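Long-range contacts in ORF131 protein (Ralstonia metallidurans, PDB 2WTO), which probably binds heavy-metal ions, copper in particular, as a CzcE-type protein of bacterial heavy-metal resistance: residues Ala95-Asp100 with Val120-Ser125; Asp53-Ser58 with Ile89-Phe94. All coordinates share one frame; numbering follows the deposited sequence.

Contact 1: Ala95-Asp100 with Val120-Ser125. With MG (magnesium ion), chain I.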
ATOM      1  N   ALA A  95      -5.345   1.259  14.126  1.00  5.58           N
ATOM      2  CA  ALA A  95      -6.582   1.561  14.837  1.00  6.64           C
ATOM      3  C   ALA A  95      -7.758   1.716  13.872  1.00  6.55           C
ATOM      4  O   ALA A  95      -7.571   1.799  12.649  1.00  6.40           O
ATOM      5  CB  ALA A  95      -6.410   2.863  15.673  1.00  6.26           C
ATOM      6  N   GLN A  96      -8.971   1.773  14.429  1.00  6.33           N
ATOM      7  CA  GLN A  96     -10.176   2.009  13.644  1.00  7.24           C
ATOM      8  C   GLN A  96     -10.408   3.524  13.569  1.00 10.05           C
ATOM      9  O   GLN A  96     -10.853   4.144  14.544  1.00  9.97           O
ATOM     10  CB  GLN A  96     -11.382   1.322  14.293  1.00  8.78           C
ATOM     11  CG  GLN A  96     -11.240  -0.216  14.413  1.00  6.58           C
ATOM     12  CD  GLN A  96     -11.330  -0.944  13.068  1.00  8.01           C
ATOM     13  OE1 GLN A  96     -11.888  -0.433  12.098  1.00  7.31           O
ATOM     14  NE2 GLN A  96     -10.798  -2.148  13.021  1.00  9.38           N
ATOM     15  N   MET A  97     -10.120   4.122  12.418  1.00  8.23           N
ATOM     16  CA  MET A  97     -10.114   5.584  12.307  1.00  7.89           C
ATOM     17  C   MET A  97     -11.424   6.164  11.806  1.00  9.57           C
ATOM     18  O   MET A  97     -12.009   5.667  10.851  1.00  7.81           O
ATOM     19  CB  MET A  97      -8.985   6.034  11.388  1.00 10.43           C
ATOM     20  CG  MET A  97      -7.615   5.449  11.743  1.00 11.67           C
ATOM     21  SD  MET A  97      -7.102   5.618  13.470  1.00 17.15           S
ATOM     22  CE  MET A  97      -7.214   7.366  13.649  1.00 11.23           C
ATOM     23  N   VAL A  98     -11.878   7.253  12.430  1.00  8.44           N
ATOM     24  CA  VAL A  98     -13.163   7.819  12.061  1.00  7.03           C
ATOM     25  C   VAL A  98     -13.103   8.459  10.659  1.00  8.15           C
ATOM     26  O   VAL A  98     -14.117   8.566   9.969  1.00  9.14           O
ATOM     27  CB  VAL A  98     -13.632   8.859  13.121  1.00  8.91           C
ATOM     28  CG1 VAL A  98     -12.697  10.074  13.118  1.00  8.63           C
ATOM     29  CG2 VAL A  98     -15.069   9.238  12.879  1.00  9.69           C
ATOM     30  N   ARG A  99     -11.914   8.891  10.254  1.00  7.56           N
ATOM     31  CA  ARG A  99     -11.718   9.466   8.921  1.00  7.70           C
ATOM     32  C   ARG A  99     -10.340   9.038   8.396  1.00  8.12           C
ATOM     33  O   ARG A  99      -9.480   8.628   9.179  1.00  7.77           O
ATOM     34  CB  ARG A  99     -11.801  10.999   8.986  1.00  8.96           C
ATOM     35  CG  ARG A  99     -10.732  11.636   9.859  1.00 14.99           C
ATOM     36  CD  ARG A  99     -10.822  13.179   9.840  1.00 21.11           C
ATOM     37  NE  ARG A  99     -12.161  13.644  10.195  1.00 30.52           N
ATOM     38  CZ  ARG A  99     -12.567  13.888  11.441  1.00 40.40           C
ATOM     39  NH1 ARG A  99     -11.734  13.723  12.459  1.00 39.98           N
ATOM     40  NH2 ARG A  99     -13.805  14.299  11.672  1.00 43.56           N
ATOM     41  N   ASP A 100     -10.127   9.134   7.077  1.00  6.92           N
ATOM     42  CA  ASP A 100      -8.791   8.913   6.516  1.00  7.32           C
ATOM     43  C   ASP A 100      -7.790   9.808   7.247  1.00  9.56           C
ATOM     44  O   ASP A 100      -8.062  10.996   7.531  1.00  9.48           O
ATOM     45  CB  ASP A 100      -8.720   9.258   5.014  1.00 12.79           C
ATOM     46  CG  ASP A 100      -9.570   8.358   4.132  1.00 18.31           C
ATOM     47  OD1 ASP A 100     -10.232   7.412   4.596  1.00  8.00           O
ATOM     48  OD2 ASP A 100      -9.566   8.619   2.913  1.00 30.90           O
ATOM     49  N   VAL A 120       2.300   6.671   6.499  1.00  7.10           N
ATOM     50  CA  VAL A 120       1.262   5.646   6.374  1.00  6.11           C
ATOM     51  C   VAL A 120      -0.119   6.279   6.251  1.00  6.15           C
ATOM     52  O   VAL A 120      -0.586   6.947   7.164  1.00  6.28           O
ATOM     53  CB  VAL A 120       1.263   4.674   7.579  1.00  7.30           C
ATOM     54  CG1 VAL A 120       0.213   3.556   7.371  1.00  6.41           C
ATOM     55  CG2 VAL A 120       2.651   4.077   7.766  1.00  6.89           C
ATOM     56  N   TYR A 121      -0.781   6.048   5.126  1.00  7.14           N
ATOM     57  CA  TYR A 121      -2.121   6.551   4.914  1.00  7.70           C
ATOM     58  C   TYR A 121      -3.100   5.498   5.416  1.00  8.76           C
ATOM     59  O   TYR A 121      -3.136   4.397   4.884  1.00  7.68           O
ATOM     60  CB  TYR A 121      -2.329   6.787   3.423  1.00  8.72           C
ATOM     61  CG  TYR A 121      -3.495   7.648   3.107  1.00 10.88           C
ATOM     62  CD1 TYR A 121      -3.325   8.991   2.759  1.00 10.80           C
ATOM     63  CD2 TYR A 121      -4.788   7.121   3.150  1.00 12.07           C
ATOM     64  CE1 TYR A 121      -4.442   9.788   2.464  1.00 20.42           C
ATOM     65  CE2 TYR A 121      -5.904   7.896   2.846  1.00 18.35           C
ATOM     66  CZ  TYR A 121      -5.727   9.225   2.510  1.00 21.05           C
ATOM     67  OH  TYR A 121      -6.840   9.972   2.215  1.00 21.13           O
ATOM     68  N   ILE A 122      -3.884   5.828   6.438  1.00  6.23           N
ATOM     69  CA  ILE A 122      -4.845   4.865   6.991  1.00  6.22           C
ATOM     70  C   ILE A 122      -6.264   5.199   6.549  1.00  7.40           C
ATOM     71  O   ILE A 122      -6.768   6.292   6.822  1.00  6.45           O
ATOM     72  CB  ILE A 122      -4.800   4.869   8.534  1.00  5.02           C
ATOM     73  CG1 ILE A 122      -3.357   4.703   9.019  1.00  5.84           C
ATOM     74  CG2 ILE A 122      -5.779   3.805   9.088  1.00  5.06           C
ATOM     75  CD1 ILE A 122      -3.070   5.292  10.439  1.00  4.29           C
ATOM     76  N   ASP A 123      -6.900   4.249   5.858  1.00  7.25           N
ATOM     77  CA  ASP A 123      -8.244   4.425   5.357  1.00  8.06           C
ATOM     78  C   ASP A 123      -9.214   4.395   6.540  1.00  8.38           C
ATOM     79  O   ASP A 123      -8.985   3.687   7.532  1.00  6.50           O
ATOM     80  CB  ASP A 123      -8.572   3.299   4.361  1.00  8.88           C
ATOM     81  CG  ASP A 123      -9.919   3.483   3.680  1.00 15.69           C
ATOM     82  OD1 ASP A 123     -10.274   4.625   3.300  1.00 18.10           O
ATOM     83  OD2 ASP A 123     -10.630   2.470   3.507  1.00 21.36           O
ATOM     84  N   ARG A 124     -10.274   5.191   6.420  1.00  7.45           N
ATOM     85  CA  ARG A 124     -11.342   5.293   7.414  1.00  7.99           C
ATOM     86  C   ARG A 124     -11.956   3.931   7.709  1.00  7.22           C
ATOM     87  O   ARG A 124     -12.107   3.099   6.810  1.00  7.47           O
ATOM     88  CB  ARG A 124     -12.429   6.199   6.837  1.00 10.73           C
ATOM     89  CG  ARG A 124     -13.682   6.309   7.666  1.00 20.09           C
ATOM     90  CD  ARG A 124     -14.641   7.338   7.067  1.00 23.14           C
ATOM     91  NE  ARG A 124     -15.447   6.783   5.982  1.00 34.44           N
ATOM     92  CZ  ARG A 124     -15.164   6.910   4.688  1.00 38.23           C
ATOM     93  NH1 ARG A 124     -14.087   7.583   4.293  1.00 35.30           N
ATOM     94  NH2 ARG A 124     -15.968   6.366   3.783  1.00 51.92           N
ATOM     95  N   SER A 125     -12.346   3.716   8.963  1.00  6.95           N
ATOM     96  CA  SER A 125     -12.968   2.462   9.381  1.00  8.78           C
ATOM     97  C   SER A 125     -14.404   2.318   8.892  1.00  9.49           C
ATOM     98  O   SER A 125     -15.177   3.272   8.875  1.00 11.20           O
ATOM     99  CB  SER A 125     -12.980   2.380  10.918  1.00  5.78           C
ATOM    100  OG  SER A 125     -13.726   1.266  11.356  1.00  8.96           O
TER
HETATM  101 MG    MG I1113     -12.429   2.146   2.790  0.80 22.29          MG
HETATM  102  O   HOH W   1     -12.490  10.396   5.444  1.00 11.19           O
HETATM  103  O   HOH W   2      -9.061   6.330   1.584  1.00 23.79           O
HETATM  104  O   HOH W   3     -12.708   4.055   2.327  1.00 11.64           O
HETATM  105  O   HOH W   4     -13.516   2.614   4.485  1.00 25.61           O
HETATM  106  O   HOH W   5     -13.008   0.245   3.389  1.00 31.17           O
HETATM  107  O   HOH W   6     -14.182   2.016   1.560  1.00 24.45           O

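Contact 2: Asp53-Ser58 with Ile89-Phe94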
ATOM      1  N   ASP A  53      -1.697  -0.383  17.596  1.00  8.39           N
ATOM      2  CA  ASP A  53      -1.015  -1.181  18.597  1.00  8.94           C
ATOM      3  C   ASP A  53       0.088  -2.033  17.963  1.00  8.07           C
ATOM      4  O   ASP A  53      -0.077  -2.524  16.834  1.00  8.16           O
ATOM      5  CB  ASP A  53      -2.048  -2.103  19.273  1.00  7.86           C
ATOM      6  CG  ASP A  53      -3.111  -1.314  19.999  1.00  8.55           C
ATOM      7  OD1 ASP A  53      -2.794  -0.806  21.088  1.00  9.21           O
ATOM      8  OD2 ASP A  53      -4.240  -1.157  19.476  1.00  8.49           O
ATOM      9  N   PRO A  54       1.202  -2.211  18.683  1.00  7.32           N
ATOM     10  CA  PRO A  54       2.253  -3.141  18.260  1.00  8.85           C
ATOM     11  C   PRO A  54       1.624  -4.496  17.982  1.00  9.25           C
ATOM     12  O   PRO A  54       0.685  -4.895  18.677  1.00  8.41           O
ATOM     13  CB  PRO A  54       3.154  -3.232  19.493  1.00  8.39           C
ATOM     14  CG  PRO A  54       3.003  -1.903  20.141  1.00 13.11           C
ATOM     15  CD  PRO A  54       1.559  -1.511  19.937  1.00  8.03           C
ATOM     16  N   ALA A  55       2.123  -5.190  16.966  1.00 10.41           N
ATOM     17  CA  ALA A  55       1.583  -6.493  16.607  1.00 10.17           C
ATOM     18  C   ALA A  55       2.725  -7.474  16.449  1.00  6.45           C
ATOM     19  O   ALA A  55       3.885  -7.070  16.345  1.00  6.14           O
ATOM     20  CB  ALA A  55       0.796  -6.402  15.298  1.00  9.07           C
ATOM     21  N   GLY A  56       2.397  -8.764  16.413  1.00  6.94           N
ATOM     22  CA  GLY A  56       3.390  -9.760  16.060  1.00  7.22           C
ATOM     23  C   GLY A  56       3.380 -10.067  14.578  1.00  6.66           C
ATOM     24  O   GLY A  56       2.322 -10.100  13.929  1.00  6.25           O
ATOM     25  N   GLN A  57       4.565 -10.295  14.029  1.00  8.57           N
ATOM     26  CA  GLN A  57       4.696 -10.676  12.624  1.00  7.41           C
ATOM     27  C   GLN A  57       3.805 -11.856  12.212  1.00 10.60           C
ATOM     28  O   GLN A  57       3.338 -11.944  11.062  1.00  8.52           O
ATOM     29  CB  GLN A  57       6.159 -11.039  12.358  1.00 17.74           C
ATOM     30  CG  GLN A  57       6.459 -11.190  10.888  1.00 30.22           C
ATOM     31  CD  GLN A  57       7.783 -11.877  10.638  1.00 31.85           C
ATOM     32  OE1 GLN A  57       8.734 -11.745  11.435  1.00 20.41           O
ATOM     33  NE2 GLN A  57       7.857 -12.616   9.523  1.00 26.14           N
ATOM     34  N   SER A  58       3.568 -12.768  13.149  1.00  9.37           N
ATOM     35  CA  SER A  58       2.802 -13.974  12.834  1.00 11.78           C
ATOM     36  C   SER A  58       1.329 -13.663  12.560  1.00  8.56           C
ATOM     37  O   SER A  58       0.587 -14.514  12.071  1.00  8.74           O
ATOM     38  CB  SER A  58       2.935 -15.005  13.969  1.00 11.44           C
ATOM     39  OG  SER A  58       2.233 -14.557  15.115  1.00 15.48           O
ATOM     40  N   ILE A  89      12.056  -7.066  11.178  1.00  9.68           N
ATOM     41  CA  ILE A  89      10.647  -6.938  10.847  1.00 10.31           C
ATOM     42  C   ILE A  89       9.885  -6.474  12.078  1.00 10.17           C
ATOM     43  O   ILE A  89      10.050  -7.045  13.169  1.00  9.11           O
ATOM     44  CB  ILE A  89      10.076  -8.269  10.329  1.00 10.86           C
ATOM     45  CG1 ILE A  89      10.801  -8.679   9.049  1.00 11.37           C
ATOM     46  CG2 ILE A  89       8.593  -8.151  10.075  1.00 10.02           C
ATOM     47  CD1 ILE A  89      10.476 -10.084   8.611  1.00 18.42           C
ATOM     48  N   VAL A  90       9.083  -5.420  11.904  1.00  9.09           N
ATOM     49  CA  VAL A  90       8.266  -4.883  12.986  1.00  8.44           C
ATOM     50  C   VAL A  90       6.838  -4.748  12.503  1.00  8.46           C
ATOM     51  O   VAL A  90       6.597  -4.211  11.423  1.00  7.99           O
ATOM     52  CB  VAL A  90       8.802  -3.517  13.479  1.00  7.68           C
ATOM     53  CG1 VAL A  90       7.878  -2.948  14.568  1.00  7.62           C
ATOM     54  CG2 VAL A  90      10.230  -3.673  14.020  1.00  8.79           C
ATOM     55  N   ALA A  91       5.885  -5.260  13.277  1.00  6.67           N
ATOM     56  CA  ALA A  91       4.488  -5.269  12.839  1.00  6.30           C
ATOM     57  C   ALA A  91       3.591  -4.365  13.692  1.00  5.95           C
ATOM     58  O   ALA A  91       3.934  -4.038  14.836  1.00  4.85           O
ATOM     59  CB  ALA A  91       3.924  -6.704  12.812  1.00  5.69           C
ATOM     60  N   TRP A  92       2.468  -3.951  13.112  1.00  5.30           N
ATOM     61  CA  TRP A  92       1.569  -2.982  13.719  1.00  5.56           C
ATOM     62  C   TRP A  92       0.141  -3.298  13.330  1.00  5.62           C
ATOM     63  O   TRP A  92      -0.116  -3.652  12.183  1.00  5.58           O
ATOM     64  CB  TRP A  92       1.903  -1.579  13.206  1.00  5.22           C
ATOM     65  CG  TRP A  92       1.210  -0.467  13.926  1.00  5.70           C
ATOM     66  CD1 TRP A  92       0.051   0.161  13.563  1.00  4.64           C
ATOM     67  CD2 TRP A  92       1.646   0.149  15.140  1.00  5.12           C
ATOM     68  NE1 TRP A  92      -0.261   1.143  14.493  1.00  4.82           N
ATOM     69  CE2 TRP A  92       0.707   1.156  15.466  1.00  4.68           C
ATOM     70  CE3 TRP A  92       2.736  -0.059  15.999  1.00  5.36           C
ATOM     71  CZ2 TRP A  92       0.832   1.951  16.609  1.00  4.48           C
ATOM     72  CZ3 TRP A  92       2.858   0.730  17.127  1.00  6.29           C
ATOM     73  CH2 TRP A  92       1.912   1.726  17.415  1.00  6.60           C
ATOM     74  N   THR A  93      -0.793  -3.150  14.269  1.00  5.14           N
ATOM     75  CA  THR A  93      -2.215  -3.263  13.943  1.00  4.81           C
ATOM     76  C   THR A  93      -2.827  -1.862  13.992  1.00  5.27           C
ATOM     77  O   THR A  93      -2.836  -1.205  15.031  1.00  5.31           O
ATOM     78  CB  THR A  93      -3.005  -4.190  14.927  1.00  7.54           C
ATOM     79  OG1 THR A  93      -2.521  -5.543  14.833  1.00  5.04           O
ATOM     80  CG2 THR A  93      -4.502  -4.192  14.560  1.00  5.16           C
ATOM     81  N   PHE A  94      -3.311  -1.391  12.855  1.00  4.63           N
ATOM     82  CA  PHE A  94      -3.819  -0.028  12.777  1.00  6.71           C
ATOM     83  C   PHE A  94      -5.169   0.120  13.455  1.00  4.48           C
ATOM     84  O   PHE A  94      -6.008  -0.796  13.423  1.00  7.53           O
ATOM     85  CB  PHE A  94      -3.810   0.459  11.330  1.00  6.31           C
ATOM     86  CG  PHE A  94      -2.423   0.628  10.815  1.00  7.05           C
ATOM     87  CD1 PHE A  94      -1.731   1.824  11.025  1.00  5.12           C
ATOM     88  CD2 PHE A  94      -1.762  -0.437  10.229  1.00  6.94           C
ATOM     89  CE1 PHE A  94      -0.403   1.967  10.596  1.00  7.19           C
ATOM     90  CE2 PHE A  94      -0.441  -0.313   9.817  1.00  6.49           C
ATOM     91  CZ  PHE A  94       0.244   0.885  10.003  1.00  5.99           C
TER
HETATM   92  O   HOH W   7      -4.699  -2.023  17.117  1.00 27.59           O
HETATM   93  O   HOH W   8       6.624  -6.826  15.583  1.00 10.85           O
HETATM   94  O   HOH W   9       9.169  -9.954  13.614  1.00 29.41           O

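Contact 1: Ala95-Asp100 with Val120-Ser125
D100 reaches across to Y121 and R124 with both carboxylate oxygens. OD1 accepts the backbone N-H of R124 at 2.9 Å, on its anti side and 22° out of the carboxylate plane, while OD2 takes the OH of Y121 at 3.1 Å, lying at the edge of the tyrosine ring. The same OD1 comes within 3.1 Å of D123 OD1, an acceptor pair whose repulsion is probably eased by the N-H of R124 and by the magnesium that D123 binds through OD2 at 2.0 Å. A water lies 2.7 Å from both D100 OD2 and D123 OD1. Packing is close along the inner line: M97 CG rests 3.6 Å from I122 CG2, and M97 O receives S125 N in an almost straight bond of 2.7 Å. From the exposed side Q96 bends at chi2 (-71°) to bring OE1 to the buried hydroxyl of S125; the R124 guanidinium makes a long salt bridge to D100 and a weak link to a water, and R124 packs on R124 of the second subunit. The loop 95-100 runs from strand 88-94 to strand 101-104 alongside strand 119-123, where I122 packs on V75 of strand 72-76 and V103 of strand 101-104.

Contact 2: Asp53-Ser58 with Ile89-Phe94
An edge of the four-stranded mixed sheet is formed here, where the outer strand 52-55 pairs antiparallel with strand 88-94. D53 and T93 make the hydrogen-bonded pair: T93 N gives D53 O a nearly straight bond of 2.7 Å, and D53 N returns one of 2.9 Å to T93 O, which a water also links to D53 OD2. Next to it, P54 faces W92 in a non-hydrogen-bonded pair. W92, its CG swung opposite the backbone N (chi1 -170°), lays one indole face under the D53-P54 peptide; D53 O stands 3.6 Å above the ring plane, and P54 CD meets CZ3 of W92 at 3.8 Å. NE1 donates a hydrogen bond to Y51 O. Beyond P54 the pairing becomes irregular: A55 N reaches A91 O at 3.0 Å from well above the carbonyl plane, and a water joins A55 O to A91 N. Further along, the extended side chain of Q57 crosses I89, its OE1 lying 3.7 Å from I89 CD1, and another water links OE1 to I89 O. Direct backbone hydrogen bonds and indole packing therefore hold the D53-P54 end, whereas water bridges take a larger share beyond it, consistent with less regular backbone pairing toward Q57.

Contact 2 closes at F94 and contact 1 opens at A95, so the chain passes from strand 88-94 of contact 2 straight into the loop of contact 1; their centres are about 16 Å apart. The two meet in the interior through the F94 ring, whose CE1 lies 3.6 Å from V120 CG1 and whose CD1 lies 3.8 Å from I122 CD1. Through this ring the four-stranded sheet of contact 2 packs against the three-stranded sheet that carries strand 119-123. Magnesium belongs to contact 1: D123 OD2, four waters and D123 OD1 of the second subunit complete its six ligands, placing that end of contact 1 at the dimer interface, whereas no other chain of the dimer touches contact 2.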